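Local structure of beta-L-arabinobiosidase (Bacteroides thetaiotaomicron, 5MQR) at residues 800-812 with 929-943. The protein probably hydrolyses beta-L-arabinofuranosidic linkages of plant pectin, as a large multidomain glycosidase of a gut bacterium. Sequence-based numbering, arbitrary orientation.
Sequences DVQDGMEESISGG and HPEFRTRGVGKCEWD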
ATOM      1  N   ASP A 800     -43.082   3.841 -27.010  1.00 29.68           N
ATOM      2  CA  ASP A 800     -41.663   4.220 -26.845  1.00 29.48           C
ATOM      3  C   ASP A 800     -41.492   5.467 -25.951  1.00 29.20           C
ATOM      4  O   ASP A 800     -40.548   5.536 -25.182  1.00 29.46           O
ATOM      5  CB  ASP A 800     -40.876   4.281 -28.179  1.00 29.43           C
ATOM      6  CG  ASP A 800     -41.344   5.393 -29.139  1.00 29.80           C
ATOM      7  OD1 ASP A 800     -42.381   6.057 -28.904  1.00 29.56           O
ATOM      8  OD2 ASP A 800     -40.637   5.585 -30.152  1.00 29.28           O
ATOM      9  N   VAL A 801     -42.461   6.375 -25.974  1.00 29.72           N
ATOM     10  CA  VAL A 801     -42.491   7.551 -25.076  1.00 29.76           C
ATOM     11  C   VAL A 801     -42.472   7.135 -23.582  1.00 29.18           C
ATOM     12  O   VAL A 801     -41.819   7.775 -22.753  1.00 28.63           O
ATOM     13  CB  VAL A 801     -43.725   8.472 -25.371  1.00 30.48           C
ATOM     14  CG1 VAL A 801     -43.765   9.671 -24.425  1.00 30.42           C
ATOM     15  CG2 VAL A 801     -43.725   8.961 -26.822  1.00 30.71           C
ATOM     16  N   GLN A 802     -43.170   6.045 -23.276  1.00 29.33           N
ATOM     17  CA  GLN A 802     -43.289   5.521 -21.908  1.00 29.06           C
ATOM     18  C   GLN A 802     -42.095   4.654 -21.487  1.00 28.55           C
ATOM     19  O   GLN A 802     -41.989   4.343 -20.317  1.00 28.80           O
ATOM     20  CB  GLN A 802     -44.621   4.763 -21.696  1.00 29.19           C
ATOM     21  CG  GLN A 802     -45.818   5.667 -21.561  1.00 29.33           C
ATOM     22  CD  GLN A 802     -46.168   6.338 -22.867  1.00 29.38           C
ATOM     23  OE1 GLN A 802     -46.238   5.687 -23.911  1.00 29.51           O
ATOM     24  NE2 GLN A 802     -46.362   7.644 -22.825  1.00 29.14           N
ATOM     25  N   ASP A 803     -41.215   4.282 -22.425  1.00 28.27           N
ATOM     26  CA  ASP A 803     -39.836   3.893 -22.079  1.00 28.18           C
ATOM     27  C   ASP A 803     -38.915   5.095 -21.894  1.00 27.71           C
ATOM     28  O   ASP A 803     -37.736   4.903 -21.647  1.00 27.57           O
ATOM     29  CB  ASP A 803     -39.198   2.990 -23.152  1.00 28.39           C
ATOM     30  CG  ASP A 803     -39.729   1.582 -23.134  1.00 28.96           C
ATOM     31  OD1 ASP A 803     -40.149   1.072 -22.076  1.00 29.40           O
ATOM     32  OD2 ASP A 803     -39.698   0.956 -24.201  1.00 29.51           O
ATOM     33  N   GLY A 804     -39.434   6.320 -21.985  1.00 28.02           N
ATOM     34  CA  GLY A 804     -38.601   7.517 -22.051  1.00 27.57           C
ATOM     35  C   GLY A 804     -37.863   7.708 -23.363  1.00 27.54           C
ATOM     36  O   GLY A 804     -36.893   8.464 -23.419  1.00 26.89           O
HETATM   37  N   MSE A 805     -38.307   7.036 -24.425  1.00 28.29           N
HETATM   38  CA  MSE A 805     -37.552   7.000 -25.665  1.00 29.13           C
HETATM   39  C   MSE A 805     -38.398   7.401 -26.849  1.00 30.65           C
HETATM   40  O   MSE A 805     -38.493   6.683 -27.851  1.00 30.46           O
HETATM   41  CB  MSE A 805     -36.887   5.631 -25.852  1.00 29.61           C
HETATM   42  CG  MSE A 805     -36.193   5.130 -24.591  1.00 29.75           C
HETATM   43 SE   MSE A 805     -35.389   3.378 -24.942  1.00 30.81          SE
HETATM   44  CE  MSE A 805     -34.519   3.123 -23.192  1.00 29.06           C
ATOM     45  N   GLU A 806     -38.982   8.590 -26.767  1.00 32.29           N
ATOM     46  CA  GLU A 806     -39.739   9.134 -27.896  1.00 34.15           C
ATOM     47  C   GLU A 806     -38.905   9.252 -29.193  1.00 33.58           C
ATOM     48  O   GLU A 806     -37.686   9.460 -29.156  1.00 31.83           O
ATOM     49  CB  GLU A 806     -40.341  10.488 -27.518  1.00 36.44           C
ATOM     50  CG  GLU A 806     -39.322  11.607 -27.385  1.00 38.35           C
ATOM     51  CD  GLU A 806     -39.916  12.988 -27.075  1.00 41.48           C
ATOM     52  OE1 GLU A 806     -41.172  13.139 -26.938  1.00 44.24           O
ATOM     53  OE2 GLU A 806     -39.082  13.943 -26.999  1.00 43.36           O
ATOM     54  N   GLU A 807     -39.598   9.120 -30.327  1.00 34.55           N
ATOM     55  CA  GLU A 807     -39.010   9.198 -31.669  1.00 35.55           C
ATOM     56  C   GLU A 807     -37.925   8.140 -31.944  1.00 34.19           C
ATOM     57  O   GLU A 807     -36.967   8.408 -32.676  1.00 33.58           O
ATOM     58  CB  GLU A 807     -38.428  10.595 -31.982  1.00 37.83           C
ATOM     59  CG  GLU A 807     -39.136  11.817 -31.424  1.00 39.96           C
ATOM     60  CD  GLU A 807     -40.628  11.825 -31.631  1.00 42.01           C
ATOM     61  OE1 GLU A 807     -41.099  11.489 -32.734  1.00 42.51           O
ATOM     62  OE2 GLU A 807     -41.323  12.177 -30.646  1.00 45.05           O
ATOM     63  N   SER A 808     -38.073   6.950 -31.367  1.00 32.74           N
ATOM     64  CA  SER A 808     -37.228   5.833 -31.735  1.00 32.44           C
ATOM     65  C   SER A 808     -37.645   5.386 -33.134  1.00 32.91           C
ATOM     66  O   SER A 808     -38.758   5.662 -33.563  1.00 32.42           O
ATOM     67  CB  SER A 808     -37.373   4.683 -30.735  1.00 32.33           C
ATOM     68  OG  SER A 808     -38.608   3.997 -30.874  1.00 32.45           O
ATOM     69  N   ILE A 809     -36.745   4.693 -33.827  1.00 33.10           N
ATOM     70  CA  ILE A 809     -37.043   4.124 -35.133  1.00 33.65           C
ATOM     71  C   ILE A 809     -38.069   2.994 -34.993  1.00 34.76           C
ATOM     72  O   ILE A 809     -39.116   3.031 -35.662  1.00 35.29           O
ATOM     73  CB  ILE A 809     -35.776   3.620 -35.857  1.00 33.46           C
ATOM     74  CG1 ILE A 809     -34.852   4.817 -36.160  1.00 33.27           C
ATOM     75  CG2 ILE A 809     -36.144   2.896 -37.160  1.00 34.00           C
ATOM     76  CD1 ILE A 809     -33.460   4.455 -36.652  1.00 33.21           C
ATOM     77  N   SER A 810     -37.807   2.011 -34.124  1.00 33.73           N
ATOM     78  CA  SER A 810     -38.733   0.865 -34.029  1.00 34.32           C
ATOM     79  C   SER A 810     -40.092   1.349 -33.532  1.00 34.37           C
ATOM     80  O   SER A 810     -41.136   0.853 -33.927  1.00 34.24           O
ATOM     81  CB  SER A 810     -38.197  -0.258 -33.142  1.00 33.94           C
ATOM     82  OG  SER A 810     -38.121   0.120 -31.785  1.00 32.75           O
ATOM     83  N   GLY A 811     -40.042   2.325 -32.646  1.00 34.37           N
ATOM     84  CA  GLY A 811     -41.129   3.209 -32.463  1.00 34.68           C
ATOM     85  C   GLY A 811     -42.146   2.787 -31.448  1.00 35.74           C
ATOM     86  O   GLY A 811     -42.050   1.731 -30.786  1.00 33.98           O
ATOM     87  N   GLY A 812     -43.062   3.736 -31.291  1.00 36.68           N
ATOM     88  CA  GLY A 812     -44.344   3.496 -30.804  1.00 37.75           C
ATOM     89  C   GLY A 812     -45.024   4.586 -30.034  1.00 38.08           C
ATOM     90  O   GLY A 812     -45.431   4.287 -28.938  1.00 39.46           O
ATOM     91  N   HIS A 929     -28.913   2.446 -40.671  1.00 34.22           N
ATOM     92  CA  HIS A 929     -30.328   2.420 -40.936  1.00 35.12           C
ATOM     93  C   HIS A 929     -30.777   3.706 -41.653  1.00 36.11           C
ATOM     94  O   HIS A 929     -30.417   4.812 -41.227  1.00 35.21           O
ATOM     95  CB  HIS A 929     -31.141   2.179 -39.670  1.00 34.79           C
ATOM     96  CG  HIS A 929     -32.527   1.719 -39.956  1.00 35.02           C
ATOM     97  ND1 HIS A 929     -33.563   2.597 -40.139  1.00 35.19           N
ATOM     98  CD2 HIS A 929     -33.039   0.483 -40.142  1.00 35.62           C
ATOM     99  CE1 HIS A 929     -34.665   1.927 -40.420  1.00 35.90           C
ATOM    100  NE2 HIS A 929     -34.375   0.639 -40.422  1.00 36.24           N
ATOM    101  N   PRO A 930     -31.551   3.563 -42.755  1.00 37.09           N
ATOM    102  CA  PRO A 930     -31.936   4.758 -43.519  1.00 37.65           C
ATOM    103  C   PRO A 930     -32.748   5.795 -42.739  1.00 37.14           C
ATOM    104  O   PRO A 930     -32.739   6.959 -43.103  1.00 37.81           O
ATOM    105  CB  PRO A 930     -32.776   4.192 -44.692  1.00 38.95           C
ATOM    106  CG  PRO A 930     -32.457   2.727 -44.762  1.00 39.19           C
ATOM    107  CD  PRO A 930     -32.040   2.313 -43.381  1.00 38.13           C
ATOM    108  N   GLU A 931     -33.481   5.373 -41.719  1.00 36.52           N
ATOM    109  CA  GLU A 931     -34.169   6.311 -40.829  1.00 36.45           C
ATOM    110  C   GLU A 931     -33.329   6.876 -39.664  1.00 35.46           C
ATOM    111  O   GLU A 931     -33.877   7.584 -38.793  1.00 34.90           O
ATOM    112  CB  GLU A 931     -35.462   5.692 -40.293  1.00 37.17           C
ATOM    113  CG  GLU A 931     -36.421   5.186 -41.370  1.00 38.17           C
ATOM    114  CD  GLU A 931     -37.638   4.485 -40.773  1.00 39.11           C
ATOM    115  OE1 GLU A 931     -38.164   4.986 -39.748  1.00 38.57           O
ATOM    116  OE2 GLU A 931     -38.079   3.435 -41.328  1.00 40.59           O
ATOM    117  N   PHE A 932     -32.021   6.598 -39.648  1.00 34.85           N
ATOM    118  CA  PHE A 932     -31.111   7.116 -38.611  1.00 33.62           C
ATOM    119  C   PHE A 932     -31.155   8.638 -38.588  1.00 33.45           C
ATOM    120  O   PHE A 932     -30.856   9.272 -39.582  1.00 34.41           O
ATOM    121  CB  PHE A 932     -29.666   6.632 -38.856  1.00 33.01           C
ATOM    122  CG  PHE A 932     -28.682   7.060 -37.790  1.00 32.10           C
ATOM    123  CD1 PHE A 932     -28.000   8.272 -37.898  1.00 31.44           C
ATOM    124  CD2 PHE A 932     -28.434   6.253 -36.672  1.00 31.07           C
ATOM    125  CE1 PHE A 932     -27.095   8.665 -36.918  1.00 30.96           C
ATOM    126  CE2 PHE A 932     -27.519   6.647 -35.703  1.00 30.42           C
ATOM    127  CZ  PHE A 932     -26.856   7.852 -35.818  1.00 30.23           C
ATOM    128  N   ARG A 933     -31.534   9.196 -37.436  1.00 33.61           N
ATOM    129  CA  ARG A 933     -31.603  10.645 -37.185  1.00 33.67           C
ATOM    130  C   ARG A 933     -32.286  11.448 -38.292  1.00 34.11           C
ATOM    131  O   ARG A 933     -31.757  12.429 -38.805  1.00 33.47           O
ATOM    132  CB  ARG A 933     -30.227  11.204 -36.812  1.00 33.66           C
ATOM    133  CG  ARG A 933     -29.710  10.647 -35.479  1.00 34.13           C
ATOM    134  CD  ARG A 933     -28.493  11.398 -34.943  1.00 34.08           C
ATOM    135  NE  ARG A 933     -28.847  12.775 -34.587  1.00 34.58           N
ATOM    136  CZ  ARG A 933     -28.012  13.814 -34.561  1.00 34.81           C
ATOM    137  NH1 ARG A 933     -26.709  13.676 -34.831  1.00 34.78           N
ATOM    138  NH2 ARG A 933     -28.491  15.010 -34.242  1.00 35.08           N
ATOM    139  N   THR A 934     -33.497  11.009 -38.619  1.00 34.92           N
ATOM    140  CA  THR A 934     -34.341  11.667 -39.612  1.00 35.52           C
ATOM    141  C   THR A 934     -35.546  12.380 -39.001  1.00 35.54           C
ATOM    142  O   THR A 934     -36.395  12.856 -39.750  1.00 35.92           O
ATOM    143  CB  THR A 934     -34.862  10.647 -40.656  1.00 36.16           C
ATOM    144  OG1 THR A 934     -35.481   9.541 -39.977  1.00 36.47           O
ATOM    145  CG2 THR A 934     -33.716  10.143 -41.560  1.00 36.16           C
ATOM    146  N   ARG A 935     -35.634  12.483 -37.673  1.00 35.04           N
ATOM    147  CA  ARG A 935     -36.811  13.092 -37.028  1.00 35.74           C
ATOM    148  C   ARG A 935     -36.552  14.471 -36.406  1.00 36.07           C
ATOM    149  O   ARG A 935     -37.274  14.888 -35.507  1.00 35.61           O
ATOM    150  CB  ARG A 935     -37.373  12.142 -35.989  1.00 35.95           C
ATOM    151  CG  ARG A 935     -37.999  10.906 -36.598  1.00 37.17           C
ATOM    152  CD  ARG A 935     -38.051   9.771 -35.584  1.00 37.52           C
ATOM    153  NE  ARG A 935     -38.485   8.531 -36.202  1.00 38.57           N
ATOM    154  CZ  ARG A 935     -37.738   7.772 -37.001  1.00 38.99           C
ATOM    155  NH1 ARG A 935     -36.470   8.112 -37.301  1.00 39.06           N
ATOM    156  NH2 ARG A 935     -38.268   6.663 -37.513  1.00 38.93           N
ATOM    157  N   GLY A 936     -35.556  15.197 -36.909  1.00 36.34           N
ATOM    158  CA  GLY A 936     -35.259  16.529 -36.401  1.00 37.13           C
ATOM    159  C   GLY A 936     -34.289  16.484 -35.238  1.00 37.50           C
ATOM    160  O   GLY A 936     -33.944  15.403 -34.742  1.00 38.38           O
ATOM    161  N   VAL A 937     -33.829  17.662 -34.828  1.00 38.19           N
ATOM    162  CA  VAL A 937     -32.881  17.812 -33.712  1.00 37.79           C
ATOM    163  C   VAL A 937     -33.409  18.822 -32.702  1.00 36.83           C
ATOM    164  O   VAL A 937     -34.294  19.627 -33.006  1.00 36.79           O
ATOM    165  CB  VAL A 937     -31.447  18.217 -34.188  1.00 39.33           C
ATOM    166  CG1 VAL A 937     -30.889  17.167 -35.155  1.00 40.13           C
ATOM    167  CG2 VAL A 937     -31.414  19.616 -34.823  1.00 39.81           C
ATOM    168  N   GLY A 938     -32.875  18.741 -31.485  1.00 36.00           N
ATOM    169  CA  GLY A 938     -33.167  19.697 -30.430  1.00 35.85           C
ATOM    170  C   GLY A 938     -34.374  19.402 -29.570  1.00 35.44           C
ATOM    171  O   GLY A 938     -34.598  20.121 -28.608  1.00 34.69           O
ATOM    172  N   LYS A 939     -35.128  18.345 -29.890  1.00 36.34           N
ATOM    173  CA  LYS A 939     -36.394  18.007 -29.190  1.00 38.10           C
ATOM    174  C   LYS A 939     -36.440  16.598 -28.565  1.00 36.57           C
ATOM    175  O   LYS A 939     -37.501  16.043 -28.372  1.00 36.77           O
ATOM    176  CB  LYS A 939     -37.567  18.218 -30.151  1.00 40.49           C
ATOM    177  CG  LYS A 939     -37.637  19.662 -30.604  1.00 42.74           C
ATOM    178  CD  LYS A 939     -38.810  19.937 -31.526  1.00 46.54           C
ATOM    179  CE  LYS A 939     -38.930  21.447 -31.757  1.00 48.60           C
ATOM    180  NZ  LYS A 939     -39.615  21.706 -33.047  1.00 50.35           N
ATOM    181  N   CYS A 940     -35.271  16.053 -28.241  1.00 35.18           N
ATOM    182  CA  CYS A 940     -35.104  14.733 -27.599  1.00 34.23           C
ATOM    183  C   CYS A 940     -35.570  13.549 -28.439  1.00 33.41           C
ATOM    184  O   CYS A 940     -36.614  12.961 -28.159  1.00 34.61           O
ATOM    185  CB  CYS A 940     -35.752  14.721 -26.203  1.00 33.98           C
ATOM    186  SG  CYS A 940     -35.096  15.998 -25.110  1.00 33.51           S
ATOM    187  N   GLU A 941     -34.765  13.189 -29.438  1.00 31.94           N
ATOM    188  CA  GLU A 941     -35.081  12.106 -30.364  1.00 31.91           C
ATOM    189  C   GLU A 941     -34.168  10.906 -30.105  1.00 30.64           C
ATOM    190  O   GLU A 941     -32.964  11.080 -29.929  1.00 29.91           O
ATOM    191  CB  GLU A 941     -34.919  12.558 -31.817  1.00 32.46           C
ATOM    192  CG  GLU A 941     -35.553  13.901 -32.160  1.00 33.28           C
ATOM    193  CD  GLU A 941     -34.694  15.119 -31.780  1.00 33.45           C
ATOM    194  OE1 GLU A 941     -33.450  14.972 -31.575  1.00 33.92           O
ATOM    195  OE2 GLU A 941     -35.274  16.231 -31.677  1.00 32.27           O
ATOM    196  N   TRP A 942     -34.744   9.701 -30.147  1.00 29.66           N
ATOM    197  CA  TRP A 942     -34.036   8.453 -29.820  1.00 28.69           C
ATOM    198  C   TRP A 942     -33.748   7.585 -31.052  1.00 28.25           C
ATOM    199  O   TRP A 942     -33.503   6.374 -30.938  1.00 27.81           O
ATOM    200  CB  TRP A 942     -34.836   7.663 -28.784  1.00 28.57           C
ATOM    201  CG  TRP A 942     -34.749   8.226 -27.414  1.00 28.00           C
ATOM    202  CD1 TRP A 942     -35.327   9.366 -26.954  1.00 27.87           C
ATOM    203  CD2 TRP A 942     -34.041   7.655 -26.297  1.00 27.65           C
ATOM    204  NE1 TRP A 942     -35.009   9.554 -25.625  1.00 27.40           N
ATOM    205  CE2 TRP A 942     -34.224   8.522 -25.200  1.00 27.20           C
ATOM    206  CE3 TRP A 942     -33.283   6.497 -26.121  1.00 27.26           C
ATOM    207  CZ2 TRP A 942     -33.695   8.257 -23.946  1.00 26.89           C
ATOM    208  CZ3 TRP A 942     -32.732   6.255 -24.886  1.00 26.99           C
ATOM    209  CH2 TRP A 942     -32.949   7.122 -23.811  1.00 26.47           C
ATOM    210  N   ASP A 943     -33.695   8.232 -32.214  1.00 27.79           N
ATOM    211  CA  ASP A 943     -33.427   7.545 -33.479  1.00 27.84           C
ATOM    212  C   ASP A 943     -31.957   7.589 -33.896  1.00 27.16           C
ATOM    213  O   ASP A 943     -31.648   7.554 -35.099  1.00 27.32           O
ATOM    214  CB  ASP A 943     -34.357   8.064 -34.603  1.00 28.05           C
ATOM    215  CG  ASP A 943     -34.178   9.537 -34.907  1.00 28.16           C
ATOM    216  OD1 ASP A 943     -33.614  10.298 -34.065  1.00 26.77           O
ATOM    217  OD2 ASP A 943     -34.625   9.925 -36.026  1.00 29.25           O
TER
HETATM  218  O   HOH W   1     -34.228   4.284 -32.621  1.00 27.11           O
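Gly804 and Met805 cover one face of the Trp942 indole. Met805, a selenomethionine here, sets its CA 3.4 Å from the centroid of the Trp942 five-membered ring, 5° off the ring normal, a CH-pi contact. With CG beside the backbone N (chi1 -46°) and the chain extended beyond it, SE runs on to the six-membered ring, 4.4 Å from its centroid, an oblique Met-aromatic contact. Next, the backbones join: Trp942 N gives a weak hydrogen bond to Glu806 O (3.1 Å), and that oxygen also lies at the indole's edge near its plane. Glu806 OE2 reaches the other loop at two fellow acceptors, 3.0 Å from Lys939 O and 2.9 Å from Cys940 O, near a bound HEPES molecule. Glu807 packs CB against Arg935 CD (3.7 Å), while its carboxylate turns to Arg813 in a salt bridge. At Ser808 and Ile809 the chain passes over one face of the Arg935 guanidinium, held in its plane by NH1 bonds to Glu931 O and Asp943 OD2, with NH2 bridging to Glu931 OE1. Water bridges the backbones here, donating to Trp942 O and accepting from Ile809 N. Ile809 then spreads its branches over 929-943: CG1 meets Asp943 CB (3.6 Å), whereas CG2, anti to the backbone N, touches His929 CE1 (3.7 Å). The two irregular loops thus meet through the Trp942 face, one weak backbone bond and a water, while the salt-bridge network stiffens 929-943 itself. Both lie in the glycoside hydrolase domain, probably an (alpha/alpha)6 barrel; Met805 also packs on helices 820-839 and 948-964, Trp942 on the latter.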